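Predicted sugar phosphatases of the HAD superfamily (Cytophaga hutchinsonii, PDB 2HX1) is a predicted HAD-superfamily phosphatase that probably removes phosphate from sugar phosphates with the help of a bound magnesium ion. Local coordinates at residues Q45-S57 with G203-L217. Sequence-based numbering, arbitrary orientation.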
loop_
_atom_site.group_PDB
_atom_site.type_symbol
_atom_site.label_atom_id
_atom_site.label_comp_id
_atom_site.label_asym_id
_atom_site.label_seq_id
_atom_site.Cartn_x
_atom_site.Cartn_y
_atom_site.Cartn_z
ATOM N N GLN A 45 44.561 14.043 7.463
ATOM C CA GLN A 45 44.837 13.315 6.234
ATOM C C GLN A 45 44.527 14.152 4.983
ATOM O O GLN A 45 44.698 13.670 3.860
ATOM C CB GLN A 45 44.048 12.008 6.221
ATOM C CG GLN A 45 44.352 11.073 7.418
ATOM C CD GLN A 45 45.571 10.148 7.208
ATOM O OE1 GLN A 45 46.370 9.940 8.122
ATOM N NE2 GLN A 45 45.701 9.592 6.008
ATOM N N GLY A 46 44.097 15.397 5.159
ATOM C CA GLY A 46 43.622 16.210 4.032
ATOM C C GLY A 46 42.528 15.556 3.175
ATOM O O GLY A 46 42.543 15.644 1.942
ATOM N N GLN A 47 41.574 14.890 3.820
ATOM C CA GLN A 47 40.487 14.255 3.076
ATOM C C GLN A 47 39.217 15.081 3.195
ATOM O O GLN A 47 38.791 15.463 4.300
ATOM C CB GLN A 47 40.241 12.827 3.554
ATOM C CG GLN A 47 40.913 11.774 2.698
ATOM C CD GLN A 47 40.662 10.378 3.235
ATOM O OE1 GLN A 47 39.706 9.718 2.824
ATOM N NE2 GLN A 47 41.507 9.933 4.185
ATOM N N ASP A 48 38.626 15.346 2.043
ATOM C CA ASP A 48 37.384 16.100 1.963
ATOM C C ASP A 48 36.209 15.299 2.507
ATOM O O ASP A 48 36.220 14.053 2.509
ATOM C CB ASP A 48 37.112 16.522 0.511
ATOM C CG ASP A 48 38.130 17.546 0.020
ATOM O OD1 ASP A 48 38.162 18.646 0.618
ATOM O OD2 ASP A 48 38.924 17.235 -0.910
ATOM N N TYR A 49 35.191 16.023 2.967
ATOM C CA TYR A 49 33.956 15.393 3.354
ATOM C C TYR A 49 32.822 16.411 3.216
ATOM O O TYR A 49 33.066 17.621 3.173
ATOM C CB TYR A 49 34.061 14.865 4.799
ATOM C CG TYR A 49 33.975 15.994 5.774
ATOM C CD1 TYR A 49 32.736 16.517 6.141
ATOM C CD2 TYR A 49 35.132 16.598 6.277
ATOM C CE1 TYR A 49 32.637 17.596 6.980
ATOM C CE2 TYR A 49 35.045 17.701 7.158
ATOM C CZ TYR A 49 33.785 18.189 7.496
ATOM O OH TYR A 49 33.628 19.263 8.338
ATOM N N TYR A 50 31.598 15.899 3.107
ATOM C CA TYR A 50 30.370 16.679 3.236
ATOM C C TYR A 50 29.443 15.921 4.140
ATOM O O TYR A 50 29.555 14.689 4.274
ATOM C CB TYR A 50 29.646 16.872 1.917
ATOM C CG TYR A 50 30.357 17.749 0.938
ATOM C CD1 TYR A 50 30.232 19.137 0.991
ATOM C CD2 TYR A 50 31.152 17.193 -0.061
ATOM C CE1 TYR A 50 30.902 19.952 0.062
ATOM C CE2 TYR A 50 31.813 17.977 -0.959
ATOM C CZ TYR A 50 31.692 19.353 -0.900
ATOM O OH TYR A 50 32.351 20.100 -1.832
ATOM N N ILE A 51 28.509 16.659 4.732
ATOM C CA ILE A 51 27.359 16.078 5.394
ATOM C C ILE A 51 26.194 16.234 4.425
ATOM O O ILE A 51 25.961 17.331 3.933
ATOM C CB ILE A 51 27.078 16.792 6.754
ATOM C CG1 ILE A 51 28.222 16.483 7.738
ATOM C CG2 ILE A 51 25.719 16.393 7.281
ATOM C CD1 ILE A 51 28.230 17.274 8.987
ATOM N N VAL A 52 25.504 15.132 4.131
ATOM C CA VAL A 52 24.406 15.102 3.174
ATOM C C VAL A 52 23.216 14.588 4.003
ATOM O O VAL A 52 23.199 13.433 4.445
ATOM C CB VAL A 52 24.707 14.170 2.001
ATOM C CG1 VAL A 52 23.539 14.114 1.064
ATOM C CG2 VAL A 52 25.979 14.630 1.303
ATOM N N THR A 53 22.254 15.475 4.228
ATOM C CA THR A 53 21.218 15.261 5.189
ATOM C C THR A 53 19.864 15.648 4.603
ATOM O O THR A 53 19.764 16.631 3.835
ATOM C CB THR A 53 21.495 16.105 6.439
ATOM O OG1 THR A 53 20.463 15.891 7.418
ATOM C CG2 THR A 53 21.573 17.591 6.098
ATOM N N ASN A 54 18.851 14.857 4.950
ATOM C CA ASN A 54 17.452 15.152 4.636
ATOM C C ASN A 54 16.772 16.065 5.676
ATOM O O ASN A 54 15.563 16.211 5.682
ATOM C CB ASN A 54 16.651 13.845 4.492
ATOM C CG ASN A 54 16.934 13.127 3.194
ATOM O OD1 ASN A 54 17.743 13.597 2.378
ATOM N ND2 ASN A 54 16.276 11.969 2.987
ATOM N N ASP A 55 17.546 16.662 6.570
ATOM C CA ASP A 55 17.025 17.633 7.530
ATOM C C ASP A 55 16.865 19.012 6.869
ATOM O O ASP A 55 17.858 19.676 6.659
ATOM C CB ASP A 55 17.981 17.689 8.720
ATOM C CG ASP A 55 17.474 18.555 9.853
ATOM O OD1 ASP A 55 16.522 19.352 9.673
ATOM O OD2 ASP A 55 18.055 18.418 10.946
ATOM N N ALA A 56 15.626 19.418 6.542
ATOM C CA ALA A 56 15.310 20.743 5.983
ATOM C C ALA A 56 14.582 21.662 7.011
ATOM O O ALA A 56 13.850 22.577 6.641
ATOM C CB ALA A 56 14.480 20.572 4.728
ATOM N N SER A 57 14.801 21.412 8.304
ATOM C CA SER A 57 14.132 22.178 9.364
ATOM C C SER A 57 14.903 23.444 9.763
ATOM O O SER A 57 14.408 24.180 10.592
ATOM C CB SER A 57 13.930 21.330 10.632
ATOM O OG SER A 57 15.177 21.026 11.218
ATOM N N GLY A 203 15.413 14.802 -1.392
ATOM C CA GLY A 203 16.516 14.262 -0.623
ATOM C C GLY A 203 16.727 12.817 -0.949
ATOM O O GLY A 203 16.040 12.248 -1.807
ATOM N N LYS A 204 17.660 12.215 -0.208
ATOM C CA LYS A 204 18.018 10.813 -0.382
ATOM C C LYS A 204 16.745 9.982 -0.285
ATOM O O LYS A 204 15.918 10.253 0.575
ATOM C CB LYS A 204 19.024 10.370 0.699
ATOM C CG LYS A 204 20.291 11.274 0.836
ATOM C CD LYS A 204 21.111 10.903 2.062
ATOM C CE LYS A 204 20.469 11.365 3.368
ATOM N NZ LYS A 204 21.396 11.238 4.503
ATOM N N PRO A 205 16.610 8.942 -1.125
ATOM C CA PRO A 205 17.553 8.341 -2.076
ATOM C C PRO A 205 17.655 8.979 -3.482
ATOM O O PRO A 205 18.275 8.382 -4.387
ATOM C CB PRO A 205 17.000 6.934 -2.226
ATOM C CG PRO A 205 15.523 7.127 -2.134
ATOM C CD PRO A 205 15.338 8.204 -1.086
ATOM N N ASP A 206 17.070 10.164 -3.672
ATOM C CA ASP A 206 17.283 10.941 -4.908
ATOM C C ASP A 206 18.764 11.307 -4.939
ATOM O O ASP A 206 19.464 11.128 -3.941
ATOM C CB ASP A 206 16.475 12.246 -4.930
ATOM C CG ASP A 206 14.944 12.032 -5.045
ATOM O OD1 ASP A 206 14.464 10.880 -5.297
ATOM O OD2 ASP A 206 14.234 13.068 -4.907
ATOM N N SER A 207 19.214 11.841 -6.077
ATOM C CA SER A 207 20.633 12.031 -6.356
ATOM C C SER A 207 21.054 13.483 -6.586
ATOM O O SER A 207 22.238 13.727 -6.901
ATOM C CB SER A 207 21.013 11.214 -7.575
ATOM O OG SER A 207 20.440 11.767 -8.743
ATOM N N GLN A 208 20.125 14.442 -6.433
ATOM C CA GLN A 208 20.458 15.852 -6.696
ATOM C C GLN A 208 21.529 16.374 -5.777
ATOM O O GLN A 208 22.422 17.078 -6.225
ATOM C CB GLN A 208 19.233 16.793 -6.656
ATOM C CG GLN A 208 18.208 16.545 -7.792
ATOM C CD GLN A 208 17.241 17.721 -8.021
ATOM O OE1 GLN A 208 17.650 18.776 -8.489
ATOM N NE2 GLN A 208 15.956 17.530 -7.696
HETATM N N MSE A 209 21.463 16.024 -4.499
HETATM C CA MSE A 209 22.434 16.558 -3.541
HETATM C C MSE A 209 23.828 15.998 -3.818
HETATM O O MSE A 209 24.852 16.759 -3.772
HETATM C CB MSE A 209 22.026 16.273 -2.112
HETATM C CG MSE A 209 20.912 17.176 -1.601
HETATM SE SE MSE A 209 20.519 16.787 0.267
HETATM C CE MSE A 209 19.997 14.918 0.226
ATOM N N PHE A 210 23.851 14.687 -4.106
ATOM C CA PHE A 210 25.074 13.983 -4.482
ATOM C C PHE A 210 25.679 14.658 -5.692
ATOM O O PHE A 210 26.863 14.904 -5.734
ATOM C CB PHE A 210 24.814 12.516 -4.863
ATOM C CG PHE A 210 24.292 11.639 -3.741
ATOM C CD1 PHE A 210 24.633 11.851 -2.424
ATOM C CD2 PHE A 210 23.460 10.570 -4.039
ATOM C CE1 PHE A 210 24.150 11.005 -1.415
ATOM C CE2 PHE A 210 22.966 9.744 -3.056
ATOM C CZ PHE A 210 23.315 9.954 -1.731
HETATM N N MSE A 211 24.860 14.952 -6.683
HETATM C CA MSE A 211 25.350 15.547 -7.916
HETATM C C MSE A 211 25.967 16.946 -7.679
HETATM O O MSE A 211 26.949 17.334 -8.309
HETATM C CB MSE A 211 24.203 15.610 -8.928
HETATM C CG MSE A 211 24.621 16.119 -10.288
HETATM SE SE MSE A 211 26.183 15.163 -11.131
HETATM C CE MSE A 211 25.335 13.607 -12.108
ATOM N N PHE A 212 25.360 17.700 -6.776
ATOM C CA PHE A 212 25.848 19.023 -6.396
ATOM C C PHE A 212 27.250 18.944 -5.756
ATOM O O PHE A 212 28.169 19.659 -6.154
ATOM C CB PHE A 212 24.816 19.695 -5.463
ATOM C CG PHE A 212 25.256 21.018 -4.952
ATOM C CD1 PHE A 212 25.247 22.121 -5.773
ATOM C CD2 PHE A 212 25.735 21.148 -3.661
ATOM C CE1 PHE A 212 25.682 23.350 -5.299
ATOM C CE2 PHE A 212 26.196 22.359 -3.188
ATOM C CZ PHE A 212 26.163 23.460 -3.990
ATOM N N ALA A 213 27.412 18.021 -4.811
ATOM C CA ALA A 213 28.685 17.795 -4.130
ATOM C C ALA A 213 29.712 17.276 -5.130
ATOM O O ALA A 213 30.857 17.726 -5.145
ATOM C CB ALA A 213 28.527 16.787 -2.985
ATOM N N TYR A 214 29.298 16.323 -5.953
ATOM C CA TYR A 214 30.203 15.711 -6.929
ATOM C C TYR A 214 30.729 16.766 -7.890
ATOM O O TYR A 214 31.922 16.826 -8.168
ATOM C CB TYR A 214 29.472 14.618 -7.704
ATOM C CG TYR A 214 30.291 13.855 -8.750
ATOM C CD1 TYR A 214 31.525 13.275 -8.439
ATOM C CD2 TYR A 214 29.798 13.675 -10.029
ATOM C CE1 TYR A 214 32.245 12.566 -9.384
ATOM C CE2 TYR A 214 30.514 12.967 -10.994
ATOM C CZ TYR A 214 31.741 12.414 -10.672
ATOM O OH TYR A 214 32.433 11.709 -11.656
ATOM N N ASP A 215 29.824 17.573 -8.422
ATOM C CA ASP A 215 30.219 18.635 -9.347
ATOM C C ASP A 215 31.239 19.597 -8.693
ATOM O O ASP A 215 32.176 20.028 -9.341
ATOM C CB ASP A 215 28.980 19.424 -9.802
ATOM C CG ASP A 215 29.306 20.436 -10.860
ATOM O OD1 ASP A 215 29.854 20.030 -11.914
ATOM O OD2 ASP A 215 29.021 21.631 -10.635
HETATM N N MSE A 216 31.055 19.936 -7.414
HETATM C CA MSE A 216 32.020 20.787 -6.730
HETATM C C MSE A 216 33.376 20.108 -6.634
HETATM O O MSE A 216 34.400 20.736 -6.830
HETATM C CB MSE A 216 31.521 21.185 -5.348
HETATM C CG MSE A 216 30.367 22.176 -5.451
HETATM SE SE MSE A 216 29.926 22.975 -3.775
HETATM C CE MSE A 216 31.530 24.294 -3.601
ATOM N N LEU A 217 33.396 18.819 -6.325
ATOM C CA LEU A 217 34.669 18.106 -6.212
ATOM C C LEU A 217 35.369 18.065 -7.570
ATOM O O LEU A 217 36.572 18.302 -7.692
ATOM C CB LEU A 217 34.466 16.698 -5.628
ATOM C CG LEU A 217 34.065 16.641 -4.132
ATOM C CD1 LEU A 217 33.352 15.336 -3.774
ATOM C CD2 LEU A 217 35.239 16.903 -3.213
HETATM O O HOH W 1 19.152 12.407 6.422
#
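In the Rossmann-like core of this HAD-family protein, Asn54, just past the strand 48-53, and Lys204, ahead of the helix 208-217, meet beside the magnesium site. Lys204 sits where HAD enzymes carry the motif III lysine, and Asn54 directly follows Thr53, which stands at the motif II Thr/Ser position at the strand end; the match is by sequence and topology, so these roles are probable. The Asn54 amide and the Lys204 backbone are joined twice. OD1 of Asn54 accepts from N of Lys204 at 2.9 Å, on a lone pair in the carbonyl plane but with a bent N-H...O angle of 139°. ND2 of Asn54 donates to O of Lys204 at 3.0 Å and 156°, a straighter bond that also lies in the acceptor's carbonyl plane. Together they fix the rotation of the amide. The Lys204 chain, bent at chi3 (-74°), turns its ammonium back to the strand end, where NZ reaches Val52 O at 2.8 Å, tilted from that carbonyl's plane. A water accepting from both Lys204 NZ and Asn54 N adds a further link. NZ also forms salt bridges with Asp238 and the magnesium ligand Asp20.

Farther along, the contact becomes apolar. CG1 of Val52 meets the selenomethionine methyl CE of Met209 at 3.7 Å and also touches CE1 of Phe210. Ala213 CB lies over one face of the Tyr50 ring, 4.3 Å from its centroid, a CH-pi contact, while Leu217 CG comes to the ring edge near its plane.

Strand and helix run nearly antiparallel, with axes 9.6 Å apart. The helix packs against one face of the parallel sheet, as its contacts with three further strands show: Met209 and Ala213 reach Ile81 of strand 80-82, Leu217 touches Cys16 of strand 16-19, and Phe210 packs on Met230 of strand 228-232.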